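Soluble lytic murein transglycosylase (Pseudomonas aeruginosa, PDB 5OHU) cleaves peptidoglycan as a lytic transglycosylase, with both exolytic and endolytic turnover of this cell-wall polymer. Local coordinates at residues L74-N79 with L105-D111; W112-V116 with L131-Y135; P63-Y67 with L92-L98; E150-L154 with E179-K183. All coordinates share one frame; numbering follows the deposited sequence.

Contact 1. Residues L74-N79 with L105-D111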
loop_
_atom_site.group_PDB
_atom_site.type_symbol
_atom_site.label_atom_id
_atom_site.label_comp_id
_atom_site.label_asym_id
_atom_site.label_seq_id
_atom_site.Cartn_x
_atom_site.Cartn_y
_atom_site.Cartn_z
ATOM N N LEU A 74 -24.422 24.128 -11.370
ATOM C CA LEU A 74 -23.343 24.019 -12.337
ATOM C C LEU A 74 -23.874 23.878 -13.763
ATOM O O LEU A 74 -23.248 24.369 -14.712
ATOM C CB LEU A 74 -22.445 22.847 -11.947
ATOM C CG LEU A 74 -21.304 22.520 -12.902
ATOM C CD1 LEU A 74 -20.242 23.585 -12.723
ATOM C CD2 LEU A 74 -20.737 21.169 -12.549
ATOM N N LYS A 75 -25.036 23.230 -13.936
ATOM C CA LYS A 75 -25.602 23.073 -15.274
ATOM C C LYS A 75 -26.030 24.407 -15.880
ATOM O O LYS A 75 -26.195 24.501 -17.099
ATOM C CB LYS A 75 -26.773 22.078 -15.238
ATOM C CG LYS A 75 -27.303 21.708 -16.632
ATOM C CD LYS A 75 -28.140 20.439 -16.661
ATOM C CE LYS A 75 -28.970 20.385 -17.947
ATOM N NZ LYS A 75 -30.030 19.342 -17.889
ATOM N N SER A 76 -26.159 25.455 -15.069
ATOM C CA SER A 76 -26.492 26.776 -15.564
ATOM C C SER A 76 -25.324 27.748 -15.560
ATOM O O SER A 76 -25.458 28.842 -16.113
ATOM C CB SER A 76 -27.634 27.375 -14.735
ATOM O OG SER A 76 -28.740 26.502 -14.748
ATOM N N ALA A 77 -24.195 27.396 -14.964
ATOM C CA ALA A 77 -23.130 28.369 -14.772
ATOM C C ALA A 77 -22.384 28.639 -16.077
ATOM O O ALA A 77 -22.126 27.726 -16.863
ATOM C CB ALA A 77 -22.158 27.883 -13.695
ATOM N N SER A 78 -22.031 29.901 -16.299
ATOM C CA SER A 78 -21.258 30.255 -17.477
ATOM C C SER A 78 -19.862 29.630 -17.423
ATOM O O SER A 78 -19.327 29.336 -16.348
ATOM C CB SER A 78 -21.114 31.763 -17.580
ATOM O OG SER A 78 -20.329 32.233 -16.497
ATOM N N ASN A 79 -19.269 29.436 -18.611
ATOM C CA ASN A 79 -17.858 29.055 -18.694
ATOM C C ASN A 79 -16.991 30.036 -17.924
ATOM O O ASN A 79 -16.045 29.637 -17.234
ATOM C CB ASN A 79 -17.383 29.023 -20.147
ATOM C CG ASN A 79 -17.892 27.830 -20.921
ATOM O OD1 ASN A 79 -18.783 27.099 -20.478
ATOM N ND2 ASN A 79 -17.328 27.637 -22.115
ATOM N N LEU A 105 -20.424 17.908 -18.507
ATOM C CA LEU A 105 -21.319 18.854 -19.167
ATOM C C LEU A 105 -20.732 19.369 -20.482
ATOM O O LEU A 105 -21.420 19.395 -21.512
ATOM C CB LEU A 105 -21.634 20.019 -18.234
ATOM C CG LEU A 105 -22.511 19.676 -17.022
ATOM C CD1 LEU A 105 -22.710 20.913 -16.162
ATOM C CD2 LEU A 105 -23.864 19.092 -17.447
ATOM N N LEU A 106 -19.464 19.799 -20.470
ATOM C CA LEU A 106 -18.893 20.402 -21.676
ATOM C C LEU A 106 -18.911 19.421 -22.835
ATOM O O LEU A 106 -19.183 19.798 -23.986
ATOM C CB LEU A 106 -17.459 20.864 -21.417
ATOM C CG LEU A 106 -17.239 21.968 -20.397
ATOM C CD1 LEU A 106 -15.761 22.130 -20.169
ATOM C CD2 LEU A 106 -17.913 23.281 -20.890
ATOM N N ALA A 107 -18.591 18.161 -22.551
ATOM C CA ALA A 107 -18.600 17.137 -23.586
ATOM C C ALA A 107 -20.018 16.862 -24.070
ATOM O O ALA A 107 -20.250 16.736 -25.276
ATOM C CB ALA A 107 -17.949 15.858 -23.051
ATOM N N ASP A 108 -20.981 16.774 -23.146
ATOM C CA ASP A 108 -22.363 16.533 -23.549
ATOM C C ASP A 108 -22.895 17.649 -24.446
ATOM O O ASP A 108 -23.783 17.406 -25.264
ATOM C CB ASP A 108 -23.252 16.347 -22.318
ATOM C CG ASP A 108 -22.855 15.118 -21.476
ATOM O OD1 ASP A 108 -22.113 14.242 -21.976
ATOM O OD2 ASP A 108 -23.295 15.021 -20.310
ATOM N N ARG A 109 -22.344 18.863 -24.347
ATOM C CA ARG A 109 -22.783 19.973 -25.181
ATOM C C ARG A 109 -21.995 20.117 -26.472
ATOM O O ARG A 109 -22.278 21.037 -27.246
ATOM C CB ARG A 109 -22.649 21.315 -24.451
ATOM C CG ARG A 109 -23.182 21.412 -23.064
ATOM C CD ARG A 109 -22.824 22.804 -22.547
ATOM N NE ARG A 109 -23.332 22.972 -21.190
ATOM C CZ ARG A 109 -22.742 23.675 -20.228
ATOM N NH1 ARG A 109 -21.588 24.294 -20.469
ATOM N NH2 ARG A 109 -23.331 23.745 -19.040
ATOM N N GLY A 110 -20.975 19.302 -26.703
ATOM C CA GLY A 110 -20.105 19.594 -27.823
ATOM C C GLY A 110 -19.203 20.797 -27.635
ATOM O O GLY A 110 -18.606 21.262 -28.615
ATOM N N ASP A 111 -19.071 21.312 -26.406
ATOM C CA ASP A 111 -18.086 22.354 -26.093
ATOM C C ASP A 111 -16.684 21.739 -25.983
ATOM O O ASP A 111 -16.038 21.744 -24.930
ATOM C CB ASP A 111 -18.481 23.094 -24.820
ATOM C CG ASP A 111 -17.881 24.491 -24.749
ATOM O OD1 ASP A 111 -16.939 24.749 -25.527
ATOM O OD2 ASP A 111 -18.309 25.315 -23.892
HETATM O O HOH W 1 -22.331 24.846 -17.058
HETATM O O HOH W 2 -19.949 26.248 -18.398
#
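Asn79 ND2 donates to Asp111 OD2 at 3.1 Å, and the N-H points almost exactly at the oxygen (178°). The acceptor lies in the amide plane and is met on its syn side, with amide and carboxylate tilted 20° apart; Asp111 OD1 is taken by Thr114 OG1. The other end of the amide faces Arg109, whose side chain runs out extended from CG to NE without a direct bond to the loop. Two waters mediate the contact. One is within hydrogen-bonding distance of Arg109 NH2, Leu74 O and Ala77 O, the second of Arg109 NH1, Asn79 OD1 and Ala77 O; their protons cannot serve every acceptor, and the shortest distances are doubtful. Beside this polar network Leu105 CD1 packs 3.7 Å from Lys75 CA and 3.9 Å from Leu74 CG. Gly110 closes helix 95-108 in a Schellman motif, and Asp111 takes the N-cap position of helix 112-118. The connection between helices 62-72 and 79-88 thus rests against the turn between the next two helices.

Contact 2. Residues W112-V116 with L131-Y135. With PO4 (phosphate ion), chain F.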
loop_
_atom_site.group_PDB
_atom_site.type_symbol
_atom_site.label_atom_id
_atom_site.label_comp_id
_atom_site.label_asym_id
_atom_site.label_seq_id
_atom_site.Cartn_x
_atom_site.Cartn_y
_atom_site.Cartn_z
ATOM N N TRP A 112 -16.209 21.220 -27.123
ATOM C CA TRP A 112 -14.959 20.464 -27.149
ATOM C C TRP A 112 -13.741 21.351 -26.954
ATOM O O TRP A 112 -12.753 20.896 -26.376
ATOM C CB TRP A 112 -14.826 19.669 -28.445
ATOM C CG TRP A 112 -15.756 18.493 -28.468
ATOM C CD1 TRP A 112 -16.851 18.334 -29.260
ATOM C CD2 TRP A 112 -15.704 17.336 -27.615
ATOM N NE1 TRP A 112 -17.478 17.145 -28.968
ATOM C CE2 TRP A 112 -16.796 16.513 -27.963
ATOM C CE3 TRP A 112 -14.835 16.911 -26.605
ATOM C CZ2 TRP A 112 -17.040 15.286 -27.342
ATOM C CZ3 TRP A 112 -15.083 15.696 -25.977
ATOM C CH2 TRP A 112 -16.171 14.891 -26.353
ATOM N N LYS A 113 -13.798 22.611 -27.390
ATOM C CA LYS A 113 -12.654 23.499 -27.212
ATOM C C LYS A 113 -12.401 23.791 -25.738
ATOM O O LYS A 113 -11.246 23.838 -25.297
ATOM C CB LYS A 113 -12.861 24.802 -27.984
ATOM C CG LYS A 113 -12.724 24.667 -29.494
ATOM C CD LYS A 113 -12.857 26.027 -30.179
ATOM C CE LYS A 113 -12.530 25.965 -31.666
ATOM N NZ LYS A 113 -13.719 25.599 -32.489
ATOM N N THR A 114 -13.464 23.990 -24.967
ATOM C CA THR A 114 -13.325 24.207 -23.533
ATOM C C THR A 114 -12.970 22.911 -22.807
ATOM O O THR A 114 -12.201 22.926 -21.845
ATOM C CB THR A 114 -14.622 24.794 -22.975
ATOM O OG1 THR A 114 -15.024 25.907 -23.785
ATOM C CG2 THR A 114 -14.427 25.246 -21.544
ATOM N N PHE A 115 -13.534 21.789 -23.251
ATOM C CA PHE A 115 -13.174 20.498 -22.672
ATOM C C PHE A 115 -11.667 20.263 -22.741
ATOM O O PHE A 115 -11.036 19.969 -21.721
ATOM C CB PHE A 115 -13.921 19.371 -23.379
ATOM C CG PHE A 115 -13.587 17.998 -22.856
ATOM C CD1 PHE A 115 -12.541 17.269 -23.394
ATOM C CD2 PHE A 115 -14.343 17.425 -21.848
ATOM C CE1 PHE A 115 -12.223 16.000 -22.907
ATOM C CE2 PHE A 115 -14.044 16.169 -21.356
ATOM C CZ PHE A 115 -12.986 15.443 -21.893
ATOM N N VAL A 116 -11.068 20.393 -23.934
ATOM C CA VAL A 116 -9.650 20.064 -24.023
ATOM C C VAL A 116 -8.786 21.095 -23.329
ATOM O O VAL A 116 -7.663 20.775 -22.934
ATOM C CB VAL A 116 -9.126 19.856 -25.462
ATOM C CG1 VAL A 116 -9.731 18.614 -26.079
ATOM C CG2 VAL A 116 -9.293 21.105 -26.353
ATOM N N LEU A 131 -13.879 10.292 -22.761
ATOM C CA LEU A 131 -14.338 11.481 -23.470
ATOM C C LEU A 131 -13.203 12.096 -24.278
ATOM O O LEU A 131 -13.421 12.589 -25.389
ATOM C CB LEU A 131 -14.909 12.487 -22.471
ATOM C CG LEU A 131 -16.207 12.006 -21.810
ATOM C CD1 LEU A 131 -16.614 12.918 -20.666
ATOM C CD2 LEU A 131 -17.294 11.952 -22.858
ATOM N N TYR A 132 -11.974 12.061 -23.749
ATOM C CA TYR A 132 -10.852 12.623 -24.501
ATOM C C TYR A 132 -10.557 11.803 -25.748
ATOM O O TYR A 132 -10.274 12.364 -26.815
ATOM C CB TYR A 132 -9.611 12.718 -23.617
ATOM C CG TYR A 132 -8.439 13.386 -24.287
ATOM C CD1 TYR A 132 -8.523 14.713 -24.732
ATOM C CD2 TYR A 132 -7.241 12.688 -24.478
ATOM C CE1 TYR A 132 -7.434 15.332 -25.351
ATOM C CE2 TYR A 132 -6.141 13.288 -25.084
ATOM C CZ TYR A 132 -6.238 14.607 -25.512
ATOM O OH TYR A 132 -5.143 15.184 -26.112
ATOM N N GLY A 133 -10.615 10.473 -25.635
ATOM C CA GLY A 133 -10.509 9.643 -26.827
ATOM C C GLY A 133 -11.557 9.984 -27.873
ATOM O O GLY A 133 -11.257 10.052 -29.067
ATOM N N GLN A 134 -12.799 10.212 -27.436
ATOM C CA GLN A 134 -13.837 10.654 -28.365
ATOM C C GLN A 134 -13.436 11.957 -29.043
ATOM O O GLN A 134 -13.595 12.115 -30.261
ATOM C CB GLN A 134 -15.178 10.829 -27.639
ATOM C CG GLN A 134 -15.845 9.528 -27.179
ATOM C CD GLN A 134 -17.144 9.756 -26.397
ATOM O OE1 GLN A 134 -17.381 9.117 -25.369
ATOM N NE2 GLN A 134 -17.981 10.679 -26.875
ATOM N N TYR A 135 -12.906 12.904 -28.273
ATOM C CA TYR A 135 -12.443 14.146 -28.877
ATOM C C TYR A 135 -11.394 13.871 -29.952
ATOM O O TYR A 135 -11.421 14.472 -31.034
ATOM C CB TYR A 135 -11.867 15.077 -27.812
ATOM C CG TYR A 135 -11.097 16.231 -28.410
ATOM C CD1 TYR A 135 -11.751 17.406 -28.773
ATOM C CD2 TYR A 135 -9.734 16.141 -28.643
ATOM C CE1 TYR A 135 -11.068 18.450 -29.336
ATOM C CE2 TYR A 135 -9.032 17.192 -29.203
ATOM C CZ TYR A 135 -9.708 18.333 -29.552
ATOM O OH TYR A 135 -9.044 19.397 -30.101
HETATM P P PO4 F . -4.904 18.622 -28.293
HETATM O O1 PO4 F . -5.511 17.315 -27.843
HETATM O O2 PO4 F . -5.965 19.504 -28.912
HETATM O O3 PO4 F . -3.819 18.365 -29.316
HETATM O O4 PO4 F . -4.308 19.304 -27.085
#
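Trp112, Phe115 and Val116 pack on Leu131, Tyr132 and Tyr135 where two consecutive helices of an alpha-helical superhelix meet; the axes of segments 112-116 and 131-135 approach to 11.0 Å at 127°. A CH-pi contact is the most sharply defined: Val116 CG1 stands 3.3 Å from the centroid of the Tyr135 ring, only 3° off its normal. The methyl is put there by chi1 of -67°, which turns CG1 away from the carbonyl carbon.

Ordinary apolar packing surrounds it. The six-membered part of the Trp112 indole slides along the base of Tyr135, with CE3 3.7 Å from Tyr135 CB, and Tyr135 CA lies over one face of the indole near its rim. Phe115 crosses Leu131 at about a right angle, its CZ reaching Leu131 CB at 3.6 Å. Val116 CG1 also approaches the edge of the Tyr132 ring. His139 stacks on Tyr135 and meets Trp112 edge-to-face, which carries the aromatic cluster just past the C-terminal end of helix 126-138.

Polar contact between the helices is slight, and no hydrogen bond joins the two segments. At the rim, Tyr132 OH donates to O1 of a phosphate, probably from the crystallisation liquor, at 2.8 Å.

Contact 3. Residues P63-Y67 with L92-L98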
loop_
_atom_site.group_PDB
_atom_site.type_symbol
_atom_site.label_atom_id
_atom_site.label_comp_id
_atom_site.label_asym_id
_atom_site.label_seq_id
_atom_site.Cartn_x
_atom_site.Cartn_y
_atom_site.Cartn_z
ATOM N N PRO A 63 -14.118 29.465 0.334
ATOM C CA PRO A 63 -14.186 28.727 -0.932
ATOM C C PRO A 63 -15.024 27.461 -0.862
ATOM O O PRO A 63 -15.482 26.995 -1.916
ATOM C CB PRO A 63 -12.716 28.415 -1.234
ATOM C CG PRO A 63 -11.975 29.517 -0.591
ATOM C CD PRO A 63 -12.727 29.842 0.660
ATOM N N TYR A 64 -15.236 26.887 0.330
ATOM C CA TYR A 64 -16.084 25.703 0.441
ATOM C C TYR A 64 -17.553 26.037 0.182
ATOM O O TYR A 64 -18.266 25.262 -0.462
ATOM C CB TYR A 64 -15.905 25.048 1.810
ATOM C CG TYR A 64 -14.717 24.100 1.868
ATOM C CD1 TYR A 64 -13.423 24.579 1.763
ATOM C CD2 TYR A 64 -14.897 22.734 2.021
ATOM C CE1 TYR A 64 -12.340 23.732 1.802
ATOM C CE2 TYR A 64 -13.812 21.863 2.065
ATOM C CZ TYR A 64 -12.532 22.378 1.958
ATOM O OH TYR A 64 -11.430 21.562 1.999
ATOM N N LEU A 65 -18.025 27.185 0.662
ATOM C CA LEU A 65 -19.402 27.577 0.369
ATOM C C LEU A 65 -19.561 27.937 -1.101
ATOM O O LEU A 65 -20.510 27.497 -1.759
ATOM C CB LEU A 65 -19.830 28.743 1.252
ATOM C CG LEU A 65 -19.759 28.481 2.759
ATOM C CD1 LEU A 65 -20.276 29.702 3.532
ATOM C CD2 LEU A 65 -20.541 27.228 3.135
ATOM N N ALA A 66 -18.648 28.761 -1.619
ATOM C CA ALA A 66 -18.586 29.006 -3.053
ATOM C C ALA A 66 -18.631 27.704 -3.838
ATOM O O ALA A 66 -19.346 27.593 -4.839
ATOM C CB ALA A 66 -17.315 29.787 -3.387
ATOM N N TYR A 67 -17.876 26.701 -3.393
ATOM C CA TYR A 67 -17.832 25.435 -4.111
ATOM C C TYR A 67 -19.196 24.759 -4.116
ATOM O O TYR A 67 -19.640 24.247 -5.147
ATOM C CB TYR A 67 -16.779 24.524 -3.482
ATOM C CG TYR A 67 -16.707 23.156 -4.101
ATOM C CD1 TYR A 67 -17.559 22.135 -3.689
ATOM C CD2 TYR A 67 -15.786 22.878 -5.096
ATOM C CE1 TYR A 67 -17.489 20.874 -4.249
ATOM C CE2 TYR A 67 -15.715 21.628 -5.666
ATOM C CZ TYR A 67 -16.568 20.627 -5.237
ATOM O OH TYR A 67 -16.480 19.375 -5.800
ATOM N N LEU A 92 -8.295 23.570 -3.778
ATOM C CA LEU A 92 -9.258 22.845 -2.963
ATOM C C LEU A 92 -9.079 21.343 -3.163
ATOM O O LEU A 92 -8.890 20.881 -4.298
ATOM C CB LEU A 92 -10.689 23.249 -3.309
ATOM C CG LEU A 92 -11.105 24.654 -2.876
ATOM C CD1 LEU A 92 -12.583 24.890 -3.165
ATOM C CD2 LEU A 92 -10.798 24.855 -1.402
ATOM N N PRO A 93 -9.105 20.555 -2.083
ATOM C CA PRO A 93 -8.929 19.099 -2.237
ATOM C C PRO A 93 -9.947 18.478 -3.168
ATOM O O PRO A 93 -9.622 17.521 -3.881
ATOM C CB PRO A 93 -9.090 18.564 -0.803
ATOM C CG PRO A 93 -8.821 19.757 0.090
ATOM C CD PRO A 93 -9.351 20.950 -0.683
ATOM N N GLN A 94 -11.171 19.002 -3.191
ATOM C CA GLN A 94 -12.264 18.400 -3.943
ATOM C C GLN A 94 -12.435 18.990 -5.342
ATOM O O GLN A 94 -13.399 18.639 -6.030
ATOM C CB GLN A 94 -13.574 18.538 -3.158
ATOM C CG GLN A 94 -14.115 19.949 -3.071
ATOM C CD GLN A 94 -13.537 20.743 -1.905
ATOM O OE1 GLN A 94 -12.414 20.500 -1.463
ATOM N NE2 GLN A 94 -14.322 21.681 -1.387
ATOM N N ILE A 95 -11.521 19.863 -5.785
ATOM C CA ILE A 95 -11.707 20.555 -7.054
ATOM C C ILE A 95 -11.780 19.582 -8.225
ATOM O O ILE A 95 -12.369 19.906 -9.259
ATOM C CB ILE A 95 -10.586 21.600 -7.269
ATOM C CG1 ILE A 95 -11.071 22.693 -8.207
ATOM C CG2 ILE A 95 -9.346 20.970 -7.877
ATOM C CD1 ILE A 95 -12.225 23.482 -7.642
ATOM N N GLY A 96 -11.204 18.385 -8.094
ATOM C CA GLY A 96 -11.309 17.413 -9.169
ATOM C C GLY A 96 -12.731 16.936 -9.427
ATOM O O GLY A 96 -13.095 16.647 -10.573
ATOM N N TRP A 97 -13.550 16.831 -8.379
ATOM C CA TRP A 97 -14.947 16.454 -8.589
ATOM C C TRP A 97 -15.677 17.524 -9.382
ATOM O O TRP A 97 -16.482 17.213 -10.267
ATOM C CB TRP A 97 -15.644 16.206 -7.245
ATOM C CG TRP A 97 -15.026 15.070 -6.511
ATOM C CD1 TRP A 97 -14.270 15.145 -5.375
ATOM C CD2 TRP A 97 -15.056 13.686 -6.881
ATOM N NE1 TRP A 97 -13.847 13.894 -5.004
ATOM C CE2 TRP A 97 -14.312 12.979 -5.913
ATOM C CE3 TRP A 97 -15.652 12.973 -7.927
ATOM C CZ2 TRP A 97 -14.143 11.594 -5.961
ATOM C CZ3 TRP A 97 -15.485 11.591 -7.972
ATOM C CH2 TRP A 97 -14.736 10.920 -6.994
ATOM N N LEU A 98 -15.388 18.791 -9.095
ATOM C CA LEU A 98 -15.970 19.866 -9.882
ATOM C C LEU A 98 -15.530 19.778 -11.337
ATOM O O LEU A 98 -16.332 20.021 -12.246
ATOM C CB LEU A 98 -15.599 21.223 -9.277
ATOM C CG LEU A 98 -15.974 22.479 -10.083
ATOM C CD1 LEU A 98 -17.452 22.498 -10.443
ATOM C CD2 LEU A 98 -15.583 23.756 -9.353
#
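Tyr67 pushes its ring into a hollow walled by Leu92, Gln94, Ile95 and Leu98, at the turn that leads into helix 95-108. Gln94 forms the lid: its CG sits over one face of the ring, 3.6 Å from the centroid and 21° off the normal, in a CH-pi contact. At the side, Tyr67 CE2 rests 3.6 Å from Leu98 CB, while the hydroxyl passes beyond the ring pocket to approach Trp97 CB.

The same glutamine is a wedge between two tyrosines. Its chi1 sets CG between the backbone N and the carbonyl carbon, and a sharp bend at chi2 (-87°) swings the amide back toward Tyr64. There NE2 lies over the Tyr64 ring near its rim, 3.5 Å from CE2, with ring and amide planes 57° apart. Leu92 fills the next groove along helix 62-72: its CD2 is 3.7 Å from Tyr64 CE1, and CD1 comes within 4.0 Å of Pro63 CB. Pro93 CD then abuts Tyr64 OH at 3.4 Å.

That hydroxyl is hydrogen-bonded to Glu428 OE1 on helix 422-433, whose Arg427 and His431 also touch Pro93. The chemistry is therefore two-sided: aromatic and aliphatic surfaces make up most of the contact, and the hydroxyl of Tyr64 joins helix 62-72 to helix 422-433, in the region assigned to the L domain.

Contact 4. Residues E150-L154 with E179-K183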
loop_
_atom_site.group_PDB
_atom_site.type_symbol
_atom_site.label_atom_id
_atom_site.label_comp_id
_atom_site.label_asym_id
_atom_site.label_seq_id
_atom_site.Cartn_x
_atom_site.Cartn_y
_atom_site.Cartn_z
ATOM N N GLU A 150 -7.606 1.626 -27.349
ATOM C CA GLU A 150 -7.030 0.321 -27.042
ATOM C C GLU A 150 -6.535 0.264 -25.608
ATOM O O GLU A 150 -6.785 -0.715 -24.897
ATOM C CB GLU A 150 -5.898 0.005 -28.015
ATOM C CG GLU A 150 -5.367 -1.407 -27.900
ATOM C CD GLU A 150 -4.668 -1.855 -29.161
ATOM O OE1 GLU A 150 -5.209 -1.614 -30.263
ATOM O OE2 GLU A 150 -3.576 -2.444 -29.052
ATOM N N ARG A 151 -5.853 1.318 -25.157
ATOM C CA ARG A 151 -5.364 1.354 -23.779
ATOM C C ARG A 151 -6.513 1.287 -22.774
ATOM O O ARG A 151 -6.417 0.607 -21.746
ATOM C CB ARG A 151 -4.532 2.620 -23.560
ATOM C CG ARG A 151 -3.975 2.764 -22.151
ATOM C CD ARG A 151 -3.291 4.117 -21.942
ATOM N NE ARG A 151 -4.224 5.246 -22.014
ATOM C CZ ARG A 151 -4.903 5.737 -20.976
ATOM N NH1 ARG A 151 -4.770 5.200 -19.765
ATOM N NH2 ARG A 151 -5.722 6.770 -21.148
ATOM N N LEU A 152 -7.596 2.011 -23.030
ATOM C CA LEU A 152 -8.739 1.914 -22.136
ATOM C C LEU A 152 -9.502 0.618 -22.337
ATOM O O LEU A 152 -10.224 0.193 -21.428
ATOM C CB LEU A 152 -9.679 3.105 -22.333
ATOM C CG LEU A 152 -9.035 4.391 -21.822
ATOM C CD1 LEU A 152 -9.604 5.603 -22.569
ATOM C CD2 LEU A 152 -9.259 4.497 -20.337
ATOM N N TRP A 153 -9.373 0.002 -23.515
ATOM C CA TRP A 153 -10.077 -1.241 -23.787
ATOM C C TRP A 153 -9.376 -2.416 -23.121
ATOM O O TRP A 153 -10.041 -3.332 -22.623
ATOM C CB TRP A 153 -10.193 -1.465 -25.301
ATOM C CG TRP A 153 -10.660 -2.848 -25.657
ATOM C CD1 TRP A 153 -9.881 -3.927 -25.991
ATOM C CD2 TRP A 153 -12.017 -3.306 -25.697
ATOM N NE1 TRP A 153 -10.670 -5.020 -26.237
ATOM C CE2 TRP A 153 -11.986 -4.671 -26.061
ATOM C CE3 TRP A 153 -13.256 -2.695 -25.450
ATOM C CZ2 TRP A 153 -13.139 -5.439 -26.172
ATOM C CZ3 TRP A 153 -14.400 -3.449 -25.561
ATOM C CH2 TRP A 153 -14.339 -4.812 -25.926
ATOM N N LEU A 154 -8.037 -2.389 -23.066
ATOM C CA LEU A 154 -7.264 -3.526 -22.555
ATOM C C LEU A 154 -7.189 -3.454 -21.034
ATOM O O LEU A 154 -6.138 -3.230 -20.428
ATOM C CB LEU A 154 -5.879 -3.566 -23.185
ATOM C CG LEU A 154 -5.972 -4.175 -24.586
ATOM C CD1 LEU A 154 -4.642 -4.096 -25.338
ATOM C CD2 LEU A 154 -6.495 -5.599 -24.477
ATOM N N GLU A 179 -8.783 -10.625 -31.950
ATOM C CA GLU A 179 -7.618 -10.766 -31.086
ATOM C C GLU A 179 -7.679 -9.788 -29.910
ATOM O O GLU A 179 -7.315 -10.138 -28.785
ATOM C CB GLU A 179 -6.348 -10.573 -31.918
ATOM C CG GLU A 179 -5.024 -10.628 -31.139
ATOM C CD GLU A 179 -4.737 -12.008 -30.526
ATOM O OE1 GLU A 179 -3.924 -12.081 -29.585
ATOM O OE2 GLU A 179 -5.334 -13.023 -30.956
ATOM N N LYS A 180 -8.180 -8.566 -30.141
ATOM C CA LYS A 180 -8.305 -7.591 -29.056
ATOM C C LYS A 180 -9.436 -7.945 -28.097
ATOM O O LYS A 180 -9.335 -7.666 -26.897
ATOM C CB LYS A 180 -8.522 -6.188 -29.623
ATOM C CG LYS A 180 -7.384 -5.715 -30.499
ATOM C CD LYS A 180 -7.766 -4.436 -31.208
ATOM C CE LYS A 180 -6.632 -3.912 -32.058
ATOM N NZ LYS A 180 -7.127 -2.855 -32.983
ATOM N N VAL A 181 -10.523 -8.534 -28.599
ATOM C CA VAL A 181 -11.525 -9.105 -27.705
ATOM C C VAL A 181 -10.891 -10.182 -26.840
ATOM O O VAL A 181 -11.082 -10.223 -25.617
ATOM C CB VAL A 181 -12.713 -9.668 -28.506
ATOM C CG1 VAL A 181 -13.811 -10.158 -27.549
ATOM C CG2 VAL A 181 -13.249 -8.622 -29.465
ATOM N N TRP A 182 -10.118 -11.067 -27.474
ATOM C CA TRP A 182 -9.452 -12.147 -26.757
ATOM C C TRP A 182 -8.524 -11.619 -25.665
ATOM O O TRP A 182 -8.582 -12.081 -24.521
ATOM C CB TRP A 182 -8.688 -13.025 -27.748
ATOM C CG TRP A 182 -7.994 -14.195 -27.096
ATOM C CD1 TRP A 182 -6.675 -14.275 -26.770
ATOM C CD2 TRP A 182 -8.589 -15.432 -26.682
ATOM N NE1 TRP A 182 -6.405 -15.495 -26.186
ATOM C CE2 TRP A 182 -7.561 -16.225 -26.124
ATOM C CE3 TRP A 182 -9.884 -15.952 -26.740
ATOM C CZ2 TRP A 182 -7.792 -17.515 -25.623
ATOM C CZ3 TRP A 182 -10.115 -17.230 -26.239
ATOM C CH2 TRP A 182 -9.074 -17.999 -25.692
ATOM N N LYS A 183 -7.660 -10.646 -25.996
ATOM C CA LYS A 183 -6.790 -10.068 -24.975
ATOM C C LYS A 183 -7.583 -9.575 -23.780
ATOM O O LYS A 183 -7.183 -9.780 -22.626
ATOM C CB LYS A 183 -5.998 -8.879 -25.507
ATOM C CG LYS A 183 -4.662 -9.079 -26.152
ATOM C CD LYS A 183 -4.816 -9.288 -27.598
ATOM C CE LYS A 183 -3.485 -9.128 -28.314
ATOM N NZ LYS A 183 -2.416 -9.820 -27.521
#
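Trp153 NE1 donates to Lys180 O at 3.0 Å, with an N-H...O angle of 169°. The oxygen lies in the plane of the indole, at its edge, but the donor stands above the carbonyl plane, at a C=O...N angle of 112°, so that the N-H comes down on the face of the carbonyl, off the lone pairs. A chi1 of 169° swings the Trp153 ring away from its own backbone N and carries NE1 across to helix 178-190.

Lys180 is used at both ends. Its extended chain crosses Glu150 at about a right angle, but Glu150 OE1 lies nearer to Lys180 CE (3.2 Å) than to NZ (3.6 Å), a loose salt bridge; the main partner of NZ is Gln175 O, to which it is hydrogen-bonded. These acceptors would be expected to favour a charged ammonium group. Beside the polar pair, Leu154 CD2 presses on Lys183 CB at 3.5 Å, a tight carbon contact just where helix 142-153 ends.

The indole also meets Arg184 in a cation-pi contact and Phe167 of helix 161-172 edge-to-face. Such packing of a helix on the second one after it is characteristic of alpha-helical solenoids, and here it joins successive layers of the superhelix.

All four contacts lie in the N-terminal arm of helices. Contacts 1 and 3 share helix 95-108: their centres are about 17 Å apart, and Leu74 CD1 touches Leu98 CD1 at 3.8 Å, so the two meet directly through these leucines. Contact 2 begins where contact 1 stops, with centres about 12 Å apart, and Leu106 CD1 packs on Thr114 CG2 at 3.7 Å. Contact 4 lies farther along the arm, about 22 Å from contact 2 between centres and about 6 Å between nearest atoms, without touching it. Contact 3 also reaches across to helix 422-433. Besides the phosphate at Tyr132 in contact 2, another, likewise probably from the crystallisation liquor, lies about 4 Å from the Trp153 side chain in contact 4.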